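Local structure of leucine-rich repeat protein (Bacteroides thetaiotaomicron, 4ECN) at residues A535-L540 with L578-N583; G355-T360 with K389-Y394. The protein is of unknown function but, as an extracellular leucine-rich repeat protein, probably binds other proteins. All coordinates share one frame; numbering follows the deposited sequence.

Contact 1. Residues A535-L540 with L578-N583; sequences ADWTRL and LDCVHN
Trp537 reaches from helix 530-542 toward the end of strand 577-579 and meets two side chains there, Leu578 and Cys580. Its CG lies anti to the backbone N (chi1 -172°), and the far rim of its six-membered ring meets the strand. Leu578 comes up from the strand with its long axis at about a right angle to the indole, and its CD1 methyl sits 4.1 Å from CZ2 of Trp537, approaching the ring obliquely. Two carbons further along that rim, CZ3 of Trp537 lies 4.4 Å from SG of Cys580. The sulfur stands 51° off the ring normal, a slanting sulfur-aromatic contact. Leucine and cysteine suit these places because a methyl and a polarisable thiol both pack well beside the rim of a large apolar ring. Just beyond, the chain is held by its own polar side chains: Asp579 OD1 accepts from Val581 N at 3.2 Å, closing an Asx turn, while Asn583 ND2 donates to Val581 O at 2.9 Å and also to Met555 O. As in a leucine-rich repeat solenoid, a side chain from a helix across the coil fills the core behind the parallel part of the sheet. Strand 577-579 lies between strands 552-554 and 596-601; Phe553 of strand 552-554, Phe563, whose ring meets the indole edge-to-face, and Leu569 of helix 566-569 also touch Trp537.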
# COMPACT_ATOMS: atom_id res chain seq x y z
N ALA A 535 -2.67 -8.27 26.54
CA ALA A 535 -1.69 -7.57 27.37
C ALA A 535 -1.26 -6.24 26.72
O ALA A 535 -1.28 -5.20 27.36
CB ALA A 535 -0.48 -8.45 27.58
N ASP A 536 -0.87 -6.30 25.43
CA ASP A 536 -0.39 -5.15 24.68
C ASP A 536 -1.46 -4.07 24.58
O ASP A 536 -1.14 -2.90 24.83
CB ASP A 536 0.08 -5.59 23.28
CG ASP A 536 1.47 -6.22 23.22
OD1 ASP A 536 2.28 -6.00 24.18
OD2 ASP A 536 1.79 -6.85 22.18
N TRP A 537 -2.72 -4.44 24.29
CA TRP A 537 -3.81 -3.47 24.21
C TRP A 537 -4.07 -2.89 25.60
O TRP A 537 -4.18 -1.67 25.72
CB TRP A 537 -5.08 -4.09 23.59
CG TRP A 537 -6.20 -3.11 23.29
CD1 TRP A 537 -6.19 -1.75 23.43
CD2 TRP A 537 -7.52 -3.45 22.80
NE1 TRP A 537 -7.41 -1.22 23.09
CE2 TRP A 537 -8.24 -2.24 22.69
CE3 TRP A 537 -8.16 -4.66 22.45
CZ2 TRP A 537 -9.57 -2.20 22.26
CZ3 TRP A 537 -9.47 -4.61 22.02
CH2 TRP A 537 -10.16 -3.40 21.92
N THR A 538 -4.08 -3.74 26.66
CA THR A 538 -4.24 -3.26 28.04
C THR A 538 -3.16 -2.22 28.36
O THR A 538 -3.51 -1.15 28.87
CB THR A 538 -4.19 -4.40 29.09
OG1 THR A 538 -4.98 -5.51 28.68
CG2 THR A 538 -4.67 -3.95 30.44
N ARG A 539 -1.86 -2.50 28.02
CA ARG A 539 -0.73 -1.59 28.30
C ARG A 539 -0.98 -0.25 27.62
O ARG A 539 -0.91 0.79 28.29
CB ARG A 539 0.63 -2.17 27.87
CG ARG A 539 1.78 -1.33 28.41
CD ARG A 539 3.16 -1.78 27.97
NE ARG A 539 4.14 -0.70 28.17
CZ ARG A 539 5.40 -0.74 27.74
NH1 ARG A 539 5.86 -1.80 27.09
NH2 ARG A 539 6.21 0.30 27.95
N LEU A 540 -1.33 -0.30 26.34
CA LEU A 540 -1.63 0.84 25.49
C LEU A 540 -2.74 1.74 26.10
O LEU A 540 -2.58 2.95 26.15
CB LEU A 540 -2.06 0.29 24.13
CG LEU A 540 -1.86 1.18 22.93
CD1 LEU A 540 -0.38 1.28 22.57
CD2 LEU A 540 -2.62 0.64 21.74
N LEU A 578 -12.50 1.94 15.65
CA LEU A 578 -12.06 0.65 16.16
C LEU A 578 -12.39 -0.44 15.17
O LEU A 578 -13.56 -0.61 14.83
CB LEU A 578 -12.67 0.36 17.53
CG LEU A 578 -12.30 -0.96 18.14
CD1 LEU A 578 -10.85 -0.97 18.60
CD2 LEU A 578 -13.21 -1.27 19.30
N ASP A 579 -11.35 -1.17 14.71
CA ASP A 579 -11.39 -2.30 13.79
C ASP A 579 -10.87 -3.54 14.50
O ASP A 579 -9.69 -3.59 14.84
CB ASP A 579 -10.56 -1.99 12.53
CG ASP A 579 -10.00 -3.21 11.79
OD1 ASP A 579 -10.76 -4.15 11.56
OD2 ASP A 579 -8.81 -3.20 11.43
N CYS A 580 -11.74 -4.54 14.72
CA CYS A 580 -11.41 -5.82 15.33
C CYS A 580 -11.90 -6.94 14.46
O CYS A 580 -12.22 -8.02 14.96
CB CYS A 580 -12.01 -5.93 16.72
SG CYS A 580 -11.03 -5.13 17.98
N VAL A 581 -11.95 -6.71 13.16
CA VAL A 581 -12.41 -7.74 12.25
C VAL A 581 -11.40 -8.88 12.24
O VAL A 581 -10.22 -8.68 12.51
CB VAL A 581 -12.69 -7.20 10.84
CG1 VAL A 581 -13.57 -5.97 10.91
CG2 VAL A 581 -11.41 -6.91 10.08
N HIS A 582 -11.90 -10.09 11.98
CA HIS A 582 -11.14 -11.32 11.82
C HIS A 582 -10.16 -11.55 12.98
O HIS A 582 -8.96 -11.83 12.79
CB HIS A 582 -10.40 -11.35 10.48
CG HIS A 582 -11.36 -11.39 9.33
ND1 HIS A 582 -11.81 -10.24 8.73
CD2 HIS A 582 -11.97 -12.45 8.76
CE1 HIS A 582 -12.65 -10.62 7.78
NE2 HIS A 582 -12.79 -11.95 7.77
N ASN A 583 -10.70 -11.49 14.18
CA ASN A 583 -9.99 -11.90 15.38
C ASN A 583 -10.69 -13.16 15.79
O ASN A 583 -11.26 -13.83 14.92
CB ASN A 583 -9.95 -10.80 16.43
CG ASN A 583 -8.88 -9.75 16.18
OD1 ASN A 583 -7.88 -9.68 16.88
ND2 ASN A 583 -9.06 -8.90 15.18

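Contact 2. Residues G355-T360 with K389-Y394; sequences GTHSET and KMFLDY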
# COMPACT_ATOMS: atom_id res chain seq x y z
N GLY A 355 7.18 0.37 4.39
CA GLY A 355 6.16 -0.53 3.89
C GLY A 355 4.79 0.08 4.04
O GLY A 355 4.66 1.10 4.72
N THR A 356 3.76 -0.55 3.44
CA THR A 356 2.37 -0.05 3.43
C THR A 356 1.41 -1.20 3.23
O THR A 356 1.74 -2.19 2.59
CB THR A 356 2.26 0.99 2.30
OG1 THR A 356 2.81 2.21 2.79
CG2 THR A 356 0.90 1.26 1.86
N HIS A 357 0.20 -1.06 3.78
CA HIS A 357 -0.86 -2.05 3.62
C HIS A 357 -1.32 -2.13 2.14
O HIS A 357 -1.86 -3.15 1.72
CB HIS A 357 -2.04 -1.73 4.54
CG HIS A 357 -2.61 -0.37 4.34
ND1 HIS A 357 -2.10 0.72 5.01
CD2 HIS A 357 -3.60 0.04 3.52
CE1 HIS A 357 -2.80 1.76 4.58
NE2 HIS A 357 -3.73 1.40 3.70
N SER A 358 -1.05 -1.07 1.37
CA SER A 358 -1.42 -0.84 -0.03
C SER A 358 -0.25 -1.13 -1.02
O SER A 358 -0.46 -1.07 -2.23
CB SER A 358 -1.87 0.62 -0.17
OG SER A 358 -2.65 0.85 -1.34
N GLU A 359 0.96 -1.45 -0.51
CA GLU A 359 2.18 -1.67 -1.29
C GLU A 359 1.95 -2.66 -2.49
O GLU A 359 2.29 -2.33 -3.63
CB GLU A 359 3.28 -2.20 -0.36
CG GLU A 359 4.71 -1.75 -0.66
CD GLU A 359 5.70 -2.17 0.42
OE1 GLU A 359 5.25 -2.60 1.51
OE2 GLU A 359 6.93 -2.12 0.17
N THR A 360 1.33 -3.83 -2.24
CA THR A 360 1.11 -4.83 -3.31
C THR A 360 0.01 -4.41 -4.30
O THR A 360 -0.10 -4.98 -5.40
CB THR A 360 0.74 -6.16 -2.70
OG1 THR A 360 -0.39 -5.96 -1.85
CG2 THR A 360 1.89 -6.78 -1.93
N LYS A 389 -11.39 1.97 3.73
CA LYS A 389 -11.97 1.92 2.38
C LYS A 389 -11.47 0.70 1.61
O LYS A 389 -12.24 0.09 0.85
CB LYS A 389 -11.67 3.22 1.58
CG LYS A 389 -12.26 4.49 2.24
CD LYS A 389 -12.12 5.78 1.40
CE LYS A 389 -11.90 7.06 2.20
NZ LYS A 389 -10.45 7.41 2.37
N MSE A 390 -10.20 0.35 1.81
CA MSE A 390 -9.57 -0.78 1.12
C MSE A 390 -10.05 -2.12 1.62
O MSE A 390 -10.08 -3.04 0.80
CB MSE A 390 -8.04 -0.73 1.26
CG MSE A 390 -7.32 -1.92 0.60
SE MSE A 390 -5.62 -1.45 -0.13
CE MSE A 390 -4.75 -2.95 0.20
N PHE A 391 -10.37 -2.28 2.92
CA PHE A 391 -10.74 -3.60 3.41
C PHE A 391 -12.02 -3.71 4.21
O PHE A 391 -12.40 -4.85 4.50
CB PHE A 391 -9.65 -4.13 4.35
CG PHE A 391 -8.25 -4.20 3.79
CD1 PHE A 391 -7.87 -5.22 2.93
CD2 PHE A 391 -7.29 -3.27 4.17
CE1 PHE A 391 -6.58 -5.27 2.42
CE2 PHE A 391 -5.98 -3.35 3.68
CZ PHE A 391 -5.64 -4.36 2.83
N LEU A 392 -12.66 -2.61 4.67
CA LEU A 392 -13.75 -2.85 5.61
C LEU A 392 -15.10 -2.37 5.12
O LEU A 392 -16.06 -3.14 5.19
CB LEU A 392 -13.43 -2.18 6.96
CG LEU A 392 -12.00 -2.43 7.52
CD1 LEU A 392 -11.64 -1.47 8.66
CD2 LEU A 392 -11.72 -3.90 7.81
N ASP A 393 -15.21 -1.12 4.66
CA ASP A 393 -16.49 -0.56 4.22
C ASP A 393 -17.00 -1.15 2.92
O ASP A 393 -16.21 -1.41 2.00
CB ASP A 393 -16.36 0.96 4.00
CG ASP A 393 -16.13 1.82 5.22
OD1 ASP A 393 -16.69 1.50 6.30
OD2 ASP A 393 -15.51 2.90 5.06
N TYR A 394 -18.32 -1.27 2.83
CA TYR A 394 -19.04 -1.68 1.63
C TYR A 394 -20.47 -1.18 1.73
O TYR A 394 -21.01 -1.06 2.84
CB TYR A 394 -18.97 -3.20 1.39
CG TYR A 394 -19.88 -4.06 2.23
CD1 TYR A 394 -19.56 -4.37 3.55
CD2 TYR A 394 -21.03 -4.64 1.69
CE1 TYR A 394 -20.37 -5.20 4.32
CE2 TYR A 394 -21.85 -5.49 2.45
CZ TYR A 394 -21.52 -5.75 3.77
OH TYR A 394 -22.34 -6.55 4.54
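Met390, a selenomethionine, and His357 bury the most surface here, with Phe391 next. The selenomethionine side chain leaves helix 386-391 with CG turned to the side of the carbonyl carbon (chi1 178°), then bends at its next two torsions to run up to the type I beta turn from Thr356 to Glu359. Its CE methyl ends 3.3 Å from the backbone O of His357, and its selenium lies 3.9 Å from OG of Ser358. The same selenium is at the edge of the His357 imidazole, near the ring plane. CE2 of Phe391 stands 4.1 Å from CD2 of His357, with the two rings set obliquely, and the His357 carbonyl oxygen faces the phenyl edge. CG of Met390 lies over the centre of one phenyl face, so the two neighbours pack on each other as well as on the turn. The flexible, unbranched chain of methionine and a flat phenyl ring suit an uneven surface of turn backbone and imidazole. The contact joins the turn after strand 351-353 to the end of helix 386-391, and both His357 and Phe391 also touch Tyr499 of strand 495-499. Polar needs are met elsewhere: His357 ND1 bonds to Glu497 and NE2 to His386, probably fixing the imidazole's rotation, while Ser358 OG bonds to Ser362. Dispersion and shape, rather than polar pairing between the segments, therefore carry this buried contact.

In the fold
Contact 2 closes before contact 1 opens along the chain, and their centres lie 19 Å apart. Both lie next to the same mixed sheet: segment 355-360 follows strand 351-353, whereas segment 578-583 contains the end of strand 577-579, with strands 452-456, 495-499, 519-521 and 552-554 between them. Contact 1 joins helix 530-542 to the sheet within the solenoid; contact 2 involves the long insertion between strands 351-353 and 452-456. The insertion extends far enough for the two contacts to touch, Leu392 CD2 lying 3.8 Å from Val581 CG2. Asp393 also forms a salt bridge with Lys601 of strand 596-601, one strand beyond 577-579, so a single insertion links strands several places apart in the solenoid.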